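Local coordinates for DNA replication licensing factor MCM related protein (PDB 4ME3) that probably unwinds DNA at the replication fork as an ATP-driven archaeal MCM helicase, of which this chain is the N-terminal domain, carrying a zinc site, at residues 24-30 and 47-51; 35-41 and 84-89; 95-99 and 221-225. One frame throughout, in Å; residues are numbered along the deposited sequence.

Interaction 1: 24-30 and 47-51; sequences FFRLYGY and LYVSF
Tyr-30 and Val-49 meet where the end of helix 14-27 packs on strand 46-50, in the helical part of the MCM N-terminal domain. A Schellman motif ends the helix: Tyr-30 N bonds to Phe-25 O and Gly-29 N to Arg-26 O, with Gly-29 at positive phi. The chain turns there, and the Tyr-30 side chain heads for the strand.

The apolar contacts centre on Val-49. Its CG2 lies over one face of the Tyr-30 ring, 4.0 Å above the plane and offset toward the rim. The same methyl meets the edge of the Phe-25 ring at CE1. Val-49 CG1 sits 3.3 Å from Phe-24 CE2, a tight approach. With CG1 anti to the backbone N (chi1 168°), CG1 faces Phe-24 and CG2 faces Phe-25, while both methyls touch Tyr-30. Leu-47 CD2 reaches Phe-25 CE1 at 4.1 Å.

The polar contact is a single hydrogen bond to the tyrosine hydroxyl, which also has a weak bond to Asp-53. A phenylalanine in place of Tyr-30 would probably leave Ser-50 N without its acceptor and Asp-53 without this weak partner. The bond from Ser-50 N to Tyr-30 OH is 2.9 Å long and nearly straight at 173°.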
loop_
_atom_site.group_PDB
_atom_site.type_symbol
_atom_site.label_atom_id
_atom_site.label_comp_id
_atom_site.label_asym_id
_atom_site.label_seq_id
_atom_site.Cartn_x
_atom_site.Cartn_y
_atom_site.Cartn_z
ATOM N N PHE A 24 16.903 -5.058 -11.254
ATOM C CA PHE A 24 16.182 -6.284 -10.936
ATOM C C PHE A 24 15.105 -6.602 -11.972
ATOM O O PHE A 24 15.026 -7.725 -12.477
ATOM C CB PHE A 24 15.538 -6.201 -9.549
ATOM C CG PHE A 24 14.610 -7.338 -9.265
ATOM C CD1 PHE A 24 15.110 -8.587 -8.930
ATOM C CD2 PHE A 24 13.240 -7.173 -9.362
ATOM C CE1 PHE A 24 14.257 -9.644 -8.685
ATOM C CE2 PHE A 24 12.384 -8.227 -9.123
ATOM C CZ PHE A 24 12.893 -9.464 -8.782
ATOM N N PHE A 25 14.270 -5.615 -12.281
ATOM C CA PHE A 25 13.159 -5.827 -13.196
ATOM C C PHE A 25 13.678 -6.343 -14.533
ATOM O O PHE A 25 13.095 -7.249 -15.128
ATOM C CB PHE A 25 12.374 -4.532 -13.415
ATOM C CG PHE A 25 11.549 -4.101 -12.231
ATOM C CD1 PHE A 25 10.828 -5.024 -11.486
ATOM C CD2 PHE A 25 11.485 -2.766 -11.873
ATOM C CE1 PHE A 25 10.070 -4.620 -10.405
ATOM C CE2 PHE A 25 10.730 -2.357 -10.791
ATOM C CZ PHE A 25 10.019 -3.287 -10.059
ATOM N N ARG A 26 14.782 -5.766 -14.996
ATOM C CA ARG A 26 15.370 -6.163 -16.271
ATOM C C ARG A 26 16.012 -7.544 -16.190
ATOM O O ARG A 26 15.698 -8.434 -16.985
ATOM C CB ARG A 26 16.418 -5.141 -16.718
ATOM C CG ARG A 26 16.945 -5.396 -18.120
ATOM C CD ARG A 26 18.104 -4.479 -18.483
ATOM N NE ARG A 26 18.508 -3.603 -17.385
ATOM C CZ ARG A 26 17.986 -2.404 -17.141
ATOM N NH1 ARG A 26 17.017 -1.915 -17.908
ATOM N NH2 ARG A 26 18.431 -1.686 -16.119
ATOM N N LEU A 27 16.913 -7.715 -15.227
ATOM C CA LEU A 27 17.673 -8.953 -15.081
ATOM C C LEU A 27 16.785 -10.184 -14.983
ATOM O O LEU A 27 17.086 -11.214 -15.580
ATOM C CB LEU A 27 18.555 -8.895 -13.834
ATOM C CG LEU A 27 19.982 -8.383 -13.983
ATOM C CD1 LEU A 27 20.629 -8.346 -12.610
ATOM C CD2 LEU A 27 20.786 -9.262 -14.938
ATOM N N TYR A 28 15.697 -10.084 -14.223
ATOM C CA TYR A 28 14.858 -11.249 -13.957
ATOM C C TYR A 28 13.623 -11.352 -14.849
ATOM O O TYR A 28 12.742 -12.178 -14.608
ATOM C CB TYR A 28 14.501 -11.312 -12.468
ATOM C CG TYR A 28 15.664 -11.845 -11.673
ATOM C CD1 TYR A 28 16.702 -11.011 -11.281
ATOM C CD2 TYR A 28 15.760 -13.195 -11.370
ATOM C CE1 TYR A 28 17.780 -11.499 -10.585
ATOM C CE2 TYR A 28 16.839 -13.691 -10.672
ATOM C CZ TYR A 28 17.845 -12.839 -10.284
ATOM O OH TYR A 28 18.924 -13.329 -9.591
ATOM N N GLY A 29 13.580 -10.525 -15.892
ATOM C CA GLY A 29 12.623 -10.698 -16.970
ATOM C C GLY A 29 11.232 -10.168 -16.694
ATOM O O GLY A 29 10.258 -10.643 -17.279
ATOM N N TYR A 30 11.129 -9.181 -15.811
ATOM C CA TYR A 30 9.829 -8.613 -15.464
ATOM C C TYR A 30 9.371 -7.569 -16.482
ATOM O O TYR A 30 8.191 -7.234 -16.546
ATOM C CB TYR A 30 9.867 -8.013 -14.056
ATOM C CG TYR A 30 9.803 -9.061 -12.964
ATOM C CD1 TYR A 30 8.582 -9.550 -12.518
ATOM C CD2 TYR A 30 10.960 -9.573 -12.394
ATOM C CE1 TYR A 30 8.516 -10.515 -11.533
ATOM C CE2 TYR A 30 10.903 -10.539 -11.402
ATOM C CZ TYR A 30 9.681 -11.005 -10.976
ATOM O OH TYR A 30 9.629 -11.970 -9.996
ATOM N N LEU A 47 1.661 -5.501 -10.050
ATOM C CA LEU A 47 2.691 -6.451 -10.442
ATOM C C LEU A 47 3.103 -7.256 -9.222
ATOM O O LEU A 47 3.406 -6.684 -8.182
ATOM C CB LEU A 47 3.920 -5.724 -10.997
ATOM C CG LEU A 47 5.089 -6.640 -11.371
ATOM C CD1 LEU A 47 4.744 -7.486 -12.585
ATOM C CD2 LEU A 47 6.364 -5.836 -11.613
ATOM N N TYR A 48 3.101 -8.578 -9.354
ATOM C CA TYR A 48 3.641 -9.454 -8.321
ATOM C C TYR A 48 5.086 -9.813 -8.634
ATOM O O TYR A 48 5.397 -10.248 -9.742
ATOM C CB TYR A 48 2.810 -10.728 -8.217
ATOM C CG TYR A 48 1.472 -10.508 -7.560
ATOM C CD1 TYR A 48 1.331 -10.619 -6.185
ATOM C CD2 TYR A 48 0.352 -10.179 -8.308
ATOM C CE1 TYR A 48 0.112 -10.410 -5.571
ATOM C CE2 TYR A 48 -0.875 -9.968 -7.700
ATOM C CZ TYR A 48 -0.985 -10.087 -6.334
ATOM O OH TYR A 48 -2.202 -9.879 -5.721
ATOM N N VAL A 49 5.961 -9.631 -7.652
ATOM C CA VAL A 49 7.368 -9.988 -7.791
ATOM C C VAL A 49 7.704 -11.119 -6.831
ATOM O O VAL A 49 7.313 -11.093 -5.665
ATOM C CB VAL A 49 8.287 -8.784 -7.509
ATOM C CG1 VAL A 49 9.730 -9.229 -7.378
ATOM C CG2 VAL A 49 8.141 -7.739 -8.611
ATOM N N SER A 50 8.429 -12.115 -7.325
ATOM C CA SER A 50 8.752 -13.286 -6.520
ATOM C C SER A 50 9.887 -12.989 -5.553
ATOM O O SER A 50 10.943 -12.502 -5.952
ATOM C CB SER A 50 9.140 -14.456 -7.422
ATOM O OG SER A 50 9.514 -15.580 -6.647
ATOM N N PHE A 51 9.684 -13.283 -4.275
ATOM C CA PHE A 51 10.746 -13.068 -3.310
ATOM C C PHE A 51 11.928 -13.988 -3.608
ATOM O O PHE A 51 13.067 -13.667 -3.274
ATOM C CB PHE A 51 10.255 -13.284 -1.880
ATOM C CG PHE A 51 11.237 -12.833 -0.849
ATOM C CD1 PHE A 51 11.393 -11.483 -0.571
ATOM C CD2 PHE A 51 12.030 -13.747 -0.179
ATOM C CE1 PHE A 51 12.305 -11.057 0.369
ATOM C CE2 PHE A 51 12.951 -13.324 0.761
ATOM C CZ PHE A 51 13.085 -11.978 1.036
#

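Interaction 2: 35-41 and 84-89; sequences NRIHQEY and YLLDRV
His-38 and Arg-88 cross where the C-terminal end of helix 31-38 meets the turn after helix 69-84, within the helical part of the MCM N-terminal domain. This turn includes a short 3-10 segment, 86-88. The imidazole and guanidinium planes are 29° apart, and Arg-88 NE lies over one face of the His-38 ring. The ring edge faces Asp-87, whose OD2 is 3.1 Å from His-38 CE1. His-38 ND1 gives a weak hydrogen bond to Tyr-84 O.

Leu-85 wedges between two side chains. Its CD2 packs 3.5 Å from His-38 CB, and its CD1 lies over one face of the Tyr-41 ring in a CH-pi contact, 4.3 Å from the ring centroid. With CG anti to the backbone N (chi1 -172°), Tyr-41 turns one ring face to this methyl. The ring edge faces Arg-88 O, and CE2 reaches Val-89 CG2. Beyond the contact, Tyr-41 OH bonds to Ile-95 O.

Bends at chi2 and chi3 steer the Arg-88 chain across to the backbone at 38-41. There Arg-88 NH2 donates to Tyr-41 O at 2.9 Å in a bent bond, in the carbonyl plane on a lone pair, with the oxygen tilted 30° from the guanidinium plane.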
loop_
_atom_site.group_PDB
_atom_site.type_symbol
_atom_site.label_atom_id
_atom_site.label_comp_id
_atom_site.label_asym_id
_atom_site.label_seq_id
_atom_site.Cartn_x
_atom_site.Cartn_y
_atom_site.Cartn_z
ATOM N N ASN A 35 5.284 -4.444 -19.454
ATOM C CA ASN A 35 4.826 -3.870 -20.713
ATOM C C ASN A 35 3.443 -4.381 -21.112
ATOM O O ASN A 35 2.699 -3.690 -21.808
ATOM C CB ASN A 35 5.848 -4.131 -21.821
ATOM C CG ASN A 35 7.124 -3.328 -21.633
ATOM O OD1 ASN A 35 7.083 -2.165 -21.227
ATOM N ND2 ASN A 35 8.264 -3.946 -21.920
ATOM N N ARG A 36 3.095 -5.587 -20.673
ATOM C CA ARG A 36 1.744 -6.101 -20.876
ATOM C C ARG A 36 0.746 -5.360 -19.993
ATOM O O ARG A 36 -0.367 -5.050 -20.421
ATOM C CB ARG A 36 1.677 -7.602 -20.596
ATOM C CG ARG A 36 2.164 -8.459 -21.750
ATOM C CD ARG A 36 1.684 -9.891 -21.618
ATOM N NE ARG A 36 2.146 -10.516 -20.383
ATOM C CZ ARG A 36 3.358 -11.032 -20.210
ATOM N NH1 ARG A 36 4.253 -10.992 -21.189
ATOM N NH2 ARG A 36 3.681 -11.585 -19.049
ATOM N N ILE A 37 1.148 -5.078 -18.758
ATOM C CA ILE A 37 0.318 -4.298 -17.843
ATOM C C ILE A 37 0.127 -2.888 -18.390
ATOM O O ILE A 37 -0.954 -2.302 -18.292
ATOM C CB ILE A 37 0.969 -4.210 -16.450
ATOM C CG1 ILE A 37 1.066 -5.600 -15.820
ATOM C CG2 ILE A 37 0.175 -3.278 -15.548
ATOM C CD1 ILE A 37 1.920 -5.642 -14.566
ATOM N N HIS A 38 1.195 -2.350 -18.965
ATOM C CA HIS A 38 1.178 -1.024 -19.570
ATOM C C HIS A 38 0.008 -0.863 -20.540
ATOM O O HIS A 38 -0.635 0.189 -20.589
ATOM C CB HIS A 38 2.503 -0.788 -20.295
ATOM C CG HIS A 38 2.508 0.423 -21.175
ATOM N ND1 HIS A 38 3.053 1.624 -20.782
ATOM C CD2 HIS A 38 2.044 0.612 -22.433
ATOM C CE1 HIS A 38 2.920 2.506 -21.758
ATOM N NE2 HIS A 38 2.311 1.917 -22.770
ATOM N N GLN A 39 -0.267 -1.911 -21.305
ATOM C CA GLN A 39 -1.325 -1.870 -22.309
ATOM C C GLN A 39 -2.717 -1.787 -21.688
ATOM O O GLN A 39 -3.676 -1.404 -22.358
ATOM C CB GLN A 39 -1.242 -3.105 -23.206
ATOM C CG GLN A 39 -0.006 -3.139 -24.086
ATOM C CD GLN A 39 0.114 -1.909 -24.967
ATOM O OE1 GLN A 39 1.162 -1.265 -25.014
ATOM N NE2 GLN A 39 -0.961 -1.581 -25.677
ATOM N N GLU A 40 -2.825 -2.144 -20.412
ATOM C CA GLU A 40 -4.120 -2.206 -19.747
ATOM C C GLU A 40 -4.215 -1.235 -18.570
ATOM O O GLU A 40 -5.216 -1.209 -17.857
ATOM C CB GLU A 40 -4.392 -3.636 -19.285
ATOM C CG GLU A 40 -4.298 -4.657 -20.408
ATOM C CD GLU A 40 -4.534 -6.077 -19.934
ATOM O OE1 GLU A 40 -3.812 -6.986 -20.400
ATOM O OE2 GLU A 40 -5.445 -6.289 -19.106
ATOM N N TYR A 41 -3.172 -0.434 -18.379
ATOM C CA TYR A 41 -3.165 0.587 -17.337
ATOM C C TYR A 41 -4.103 1.729 -17.727
ATOM O O TYR A 41 -4.229 2.045 -18.911
ATOM C CB TYR A 41 -1.742 1.115 -17.143
ATOM C CG TYR A 41 -1.590 2.044 -15.964
ATOM C CD1 TYR A 41 -1.409 1.542 -14.681
ATOM C CD2 TYR A 41 -1.637 3.420 -16.130
ATOM C CE1 TYR A 41 -1.279 2.386 -13.601
ATOM C CE2 TYR A 41 -1.504 4.273 -15.051
ATOM C CZ TYR A 41 -1.326 3.749 -13.789
ATOM O OH TYR A 41 -1.195 4.595 -12.711
ATOM N N TYR A 84 8.424 2.871 -16.948
ATOM C CA TYR A 84 7.641 1.991 -17.811
ATOM C C TYR A 84 6.284 2.553 -18.234
ATOM O O TYR A 84 5.893 2.420 -19.391
ATOM C CB TYR A 84 7.420 0.640 -17.127
ATOM C CG TYR A 84 8.665 -0.203 -17.006
ATOM C CD1 TYR A 84 9.536 -0.040 -15.938
ATOM C CD2 TYR A 84 8.964 -1.171 -17.956
ATOM C CE1 TYR A 84 10.667 -0.812 -15.821
ATOM C CE2 TYR A 84 10.097 -1.951 -17.846
ATOM C CZ TYR A 84 10.944 -1.767 -16.777
ATOM O OH TYR A 84 12.075 -2.543 -16.664
ATOM N N LEU A 85 5.561 3.171 -17.306
ATOM C CA LEU A 85 4.166 3.526 -17.555
ATOM C C LEU A 85 3.952 5.008 -17.833
ATOM O O LEU A 85 2.821 5.445 -18.035
ATOM C CB LEU A 85 3.306 3.113 -16.358
ATOM C CG LEU A 85 3.313 1.622 -16.017
ATOM C CD1 LEU A 85 2.532 1.371 -14.736
ATOM C CD2 LEU A 85 2.742 0.809 -17.159
ATOM N N LEU A 86 5.040 5.769 -17.864
ATOM C CA LEU A 86 4.965 7.225 -17.814
ATOM C C LEU A 86 3.987 7.851 -18.812
ATOM O O LEU A 86 3.321 8.833 -18.489
ATOM C CB LEU A 86 6.357 7.829 -18.001
ATOM C CG LEU A 86 6.508 9.304 -17.622
ATOM C CD1 LEU A 86 5.975 9.573 -16.220
ATOM C CD2 LEU A 86 7.965 9.720 -17.723
ATOM N N ASP A 87 3.890 7.293 -20.015
ATOM C CA ASP A 87 3.046 7.892 -21.050
ATOM C C ASP A 87 1.555 7.629 -20.826
ATOM O O ASP A 87 0.712 8.136 -21.566
ATOM C CB ASP A 87 3.469 7.413 -22.443
ATOM C CG ASP A 87 3.457 5.908 -22.570
ATOM O OD1 ASP A 87 4.496 5.280 -22.271
ATOM O OD2 ASP A 87 2.413 5.353 -22.971
ATOM N N ARG A 88 1.236 6.839 -19.804
ATOM C CA ARG A 88 -0.151 6.584 -19.429
ATOM C C ARG A 88 -0.424 7.112 -18.018
ATOM O O ARG A 88 -1.514 6.931 -17.478
ATOM C CB ARG A 88 -0.451 5.087 -19.494
ATOM C CG ARG A 88 0.158 4.387 -20.700
ATOM C CD ARG A 88 -0.885 3.991 -21.730
ATOM N NE ARG A 88 -1.757 2.926 -21.244
ATOM C CZ ARG A 88 -2.485 2.133 -22.026
ATOM N NH1 ARG A 88 -2.451 2.272 -23.346
ATOM N NH2 ARG A 88 -3.247 1.191 -21.486
ATOM N N VAL A 89 0.575 7.769 -17.433
ATOM C CA VAL A 89 0.461 8.320 -16.086
ATOM C C VAL A 89 0.186 9.819 -16.140
ATOM O O VAL A 89 0.759 10.531 -16.960
ATOM C CB VAL A 89 1.759 8.092 -15.284
ATOM C CG1 VAL A 89 1.736 8.871 -13.976
ATOM C CG2 VAL A 89 1.972 6.607 -15.026
#

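Interaction 3: 95-99 and 221-225; sequences IFNLR and EDDLA
Asp-222 OD2 is gripped by three groups: Asn-97 ND2, Arg-45 NE and a water. Asn-97 ND2 donates to Asp-222 OD2 at 2.9 Å, with the oxygen in the amide plane but the nitrogen above the carboxylate plane. The two planes stand 79° apart. Arg-45 NE forms a salt bridge with the same oxygen, which probably helps to stabilise its negative charge. The water donates to Asp-222 OD2 at 3.3 Å and to Asn-97 OD1 at 2.8 Å, and so links the two side chains a second time.

The contact joins two parts of the MCM N-terminal domain. Strand 97-101 belongs to the two-stranded parallel sheet of the helical part. The loop that follows strand 215-221 belongs to the OB fold.

Beside Asn-97, Arg-99 forms a salt bridge with Asp-223 and holds the carboxylate side-on with two nitrogens. Arg-99 NH2 takes Asp-223 OD1 at 2.8 Å, with an N-H...O angle of 169°. Arg-99 NE takes Asp-223 OD2 at 2.9 Å. Both oxygens are met on their syn sides. The grip is not flat, since the guanidinium and carboxylate planes are 46° apart. The Arg-99 chain is extended from CG to NE, and this length lets the group reach across to the loop. Ile-262 O takes the remaining nitrogen, NH1. Leu-224 CD1 lies over one guanidinium face, 3.3 Å from Arg-99 NH1.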
loop_
_atom_site.group_PDB
_atom_site.type_symbol
_atom_site.label_atom_id
_atom_site.label_comp_id
_atom_site.label_asym_id
_atom_site.label_seq_id
_atom_site.Cartn_x
_atom_site.Cartn_y
_atom_site.Cartn_z
ATOM N N ILE A 95 -1.569 5.594 -9.668
ATOM C CA ILE A 95 -1.598 4.502 -8.700
ATOM C C ILE A 95 -0.970 3.236 -9.277
ATOM O O ILE A 95 -1.268 2.844 -10.404
ATOM C CB ILE A 95 -3.043 4.177 -8.267
ATOM C CG1 ILE A 95 -3.676 5.391 -7.584
ATOM C CG2 ILE A 95 -3.061 2.978 -7.334
ATOM C CD1 ILE A 95 -5.150 5.216 -7.262
ATOM N N PHE A 96 -0.097 2.599 -8.504
ATOM C CA PHE A 96 0.398 1.277 -8.866
ATOM C C PHE A 96 0.695 0.443 -7.627
ATOM O O PHE A 96 1.171 0.962 -6.619
ATOM C CB PHE A 96 1.648 1.363 -9.738
ATOM C CG PHE A 96 1.954 0.081 -10.451
ATOM C CD1 PHE A 96 2.743 -0.888 -9.859
ATOM C CD2 PHE A 96 1.414 -0.171 -11.696
ATOM C CE1 PHE A 96 3.005 -2.079 -10.509
ATOM C CE2 PHE A 96 1.668 -1.357 -12.350
ATOM C CZ PHE A 96 2.467 -2.315 -11.755
ATOM N N ASN A 97 0.406 -0.851 -7.716
ATOM C CA ASN A 97 0.652 -1.773 -6.618
ATOM C C ASN A 97 1.729 -2.783 -6.963
ATOM O O ASN A 97 1.523 -3.673 -7.789
ATOM C CB ASN A 97 -0.619 -2.531 -6.258
ATOM C CG ASN A 97 -1.792 -1.616 -6.010
ATOM O OD1 ASN A 97 -1.685 -0.637 -5.275
ATOM N ND2 ASN A 97 -2.922 -1.928 -6.627
ATOM N N LEU A 98 2.878 -2.639 -6.319
ATOM C CA LEU A 98 3.929 -3.630 -6.395
ATOM C C LEU A 98 3.752 -4.555 -5.203
ATOM O O LEU A 98 3.771 -4.107 -4.056
ATOM C CB LEU A 98 5.298 -2.949 -6.361
ATOM C CG LEU A 98 6.531 -3.847 -6.461
ATOM C CD1 LEU A 98 6.468 -4.730 -7.686
ATOM C CD2 LEU A 98 7.787 -2.987 -6.485
ATOM N N ARG A 99 3.548 -5.837 -5.478
ATOM C CA ARG A 99 3.293 -6.818 -4.431
ATOM C C ARG A 99 4.364 -7.898 -4.428
ATOM O O ARG A 99 4.937 -8.225 -5.465
ATOM C CB ARG A 99 1.910 -7.443 -4.621
ATOM C CG ARG A 99 0.785 -6.422 -4.590
ATOM C CD ARG A 99 -0.588 -7.074 -4.616
ATOM N NE ARG A 99 -1.652 -6.074 -4.597
ATOM C CZ ARG A 99 -1.961 -5.333 -3.539
ATOM N NH1 ARG A 99 -1.287 -5.469 -2.404
ATOM N NH2 ARG A 99 -2.947 -4.448 -3.614
ATOM N N GLU A 221 -6.807 -3.759 0.329
ATOM C CA GLU A 221 -7.112 -2.601 -0.503
ATOM C C GLU A 221 -7.064 -2.927 -1.987
ATOM O O GLU A 221 -6.371 -3.854 -2.416
ATOM C CB GLU A 221 -6.137 -1.456 -0.217
ATOM C CG GLU A 221 -6.273 -0.837 1.161
ATOM C CD GLU A 221 -5.492 0.457 1.288
ATOM O OE1 GLU A 221 -4.547 0.662 0.495
ATOM O OE2 GLU A 221 -5.822 1.270 2.174
ATOM N N ASP A 222 -7.812 -2.141 -2.756
ATOM C CA ASP A 222 -7.789 -2.199 -4.213
ATOM C C ASP A 222 -8.067 -3.619 -4.717
ATOM O O ASP A 222 -9.133 -4.173 -4.442
ATOM C CB ASP A 222 -6.457 -1.633 -4.723
ATOM C CG ASP A 222 -6.534 -1.137 -6.155
ATOM O OD1 ASP A 222 -7.635 -1.167 -6.747
ATOM O OD2 ASP A 222 -5.490 -0.691 -6.679
ATOM N N ASP A 223 -7.123 -4.205 -5.448
ATOM C CA ASP A 223 -7.320 -5.521 -6.045
ATOM C C ASP A 223 -7.474 -6.642 -5.018
ATOM O O ASP A 223 -7.924 -7.736 -5.358
ATOM C CB ASP A 223 -6.165 -5.856 -7.003
ATOM C CG ASP A 223 -4.798 -5.542 -6.411
ATOM O OD1 ASP A 223 -4.603 -4.407 -5.930
ATOM O OD2 ASP A 223 -3.913 -6.424 -6.434
ATOM N N LEU A 224 -7.102 -6.375 -3.769
ATOM C CA LEU A 224 -7.209 -7.382 -2.719
ATOM C C LEU A 224 -8.519 -7.290 -1.934
ATOM O O LEU A 224 -8.852 -8.201 -1.180
ATOM C CB LEU A 224 -6.016 -7.285 -1.761
ATOM C CG LEU A 224 -4.649 -7.578 -2.386
ATOM C CD1 LEU A 224 -3.566 -7.570 -1.314
ATOM C CD2 LEU A 224 -4.667 -8.900 -3.132
ATOM N N ALA A 225 -9.267 -6.204 -2.106
ATOM C CA ALA A 225 -10.538 -6.058 -1.401
ATOM C C ALA A 225 -11.614 -6.953 -2.011
ATOM O O ALA A 225 -11.639 -7.168 -3.219
ATOM C CB ALA A 225 -10.991 -4.605 -1.411
HETATM O O HOH W 1 -3.760 0.974 -4.459
#

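How the interactions relate
From the N terminus, interaction 1 closes a short loop from helix 14-27 through helix 31-38 to strand 46-50. Interaction 2 opens within that loop and closes after helix 69-84, so the two cross along the chain. Interaction 3 opens only after both have closed. Its long loop runs from strand 97-101 through most of the OB fold to 221-225. Strands 46-50 and 97-101 are sheet neighbours, which joins interactions 1 and 3: Val-49 N probably bonds to Arg-99 O. Phe-96 packs on Leu-85 and Ile-37 and so joins interactions 2 and 3. Together they tie the helices to the small sheet, and that sheet to the OB fold.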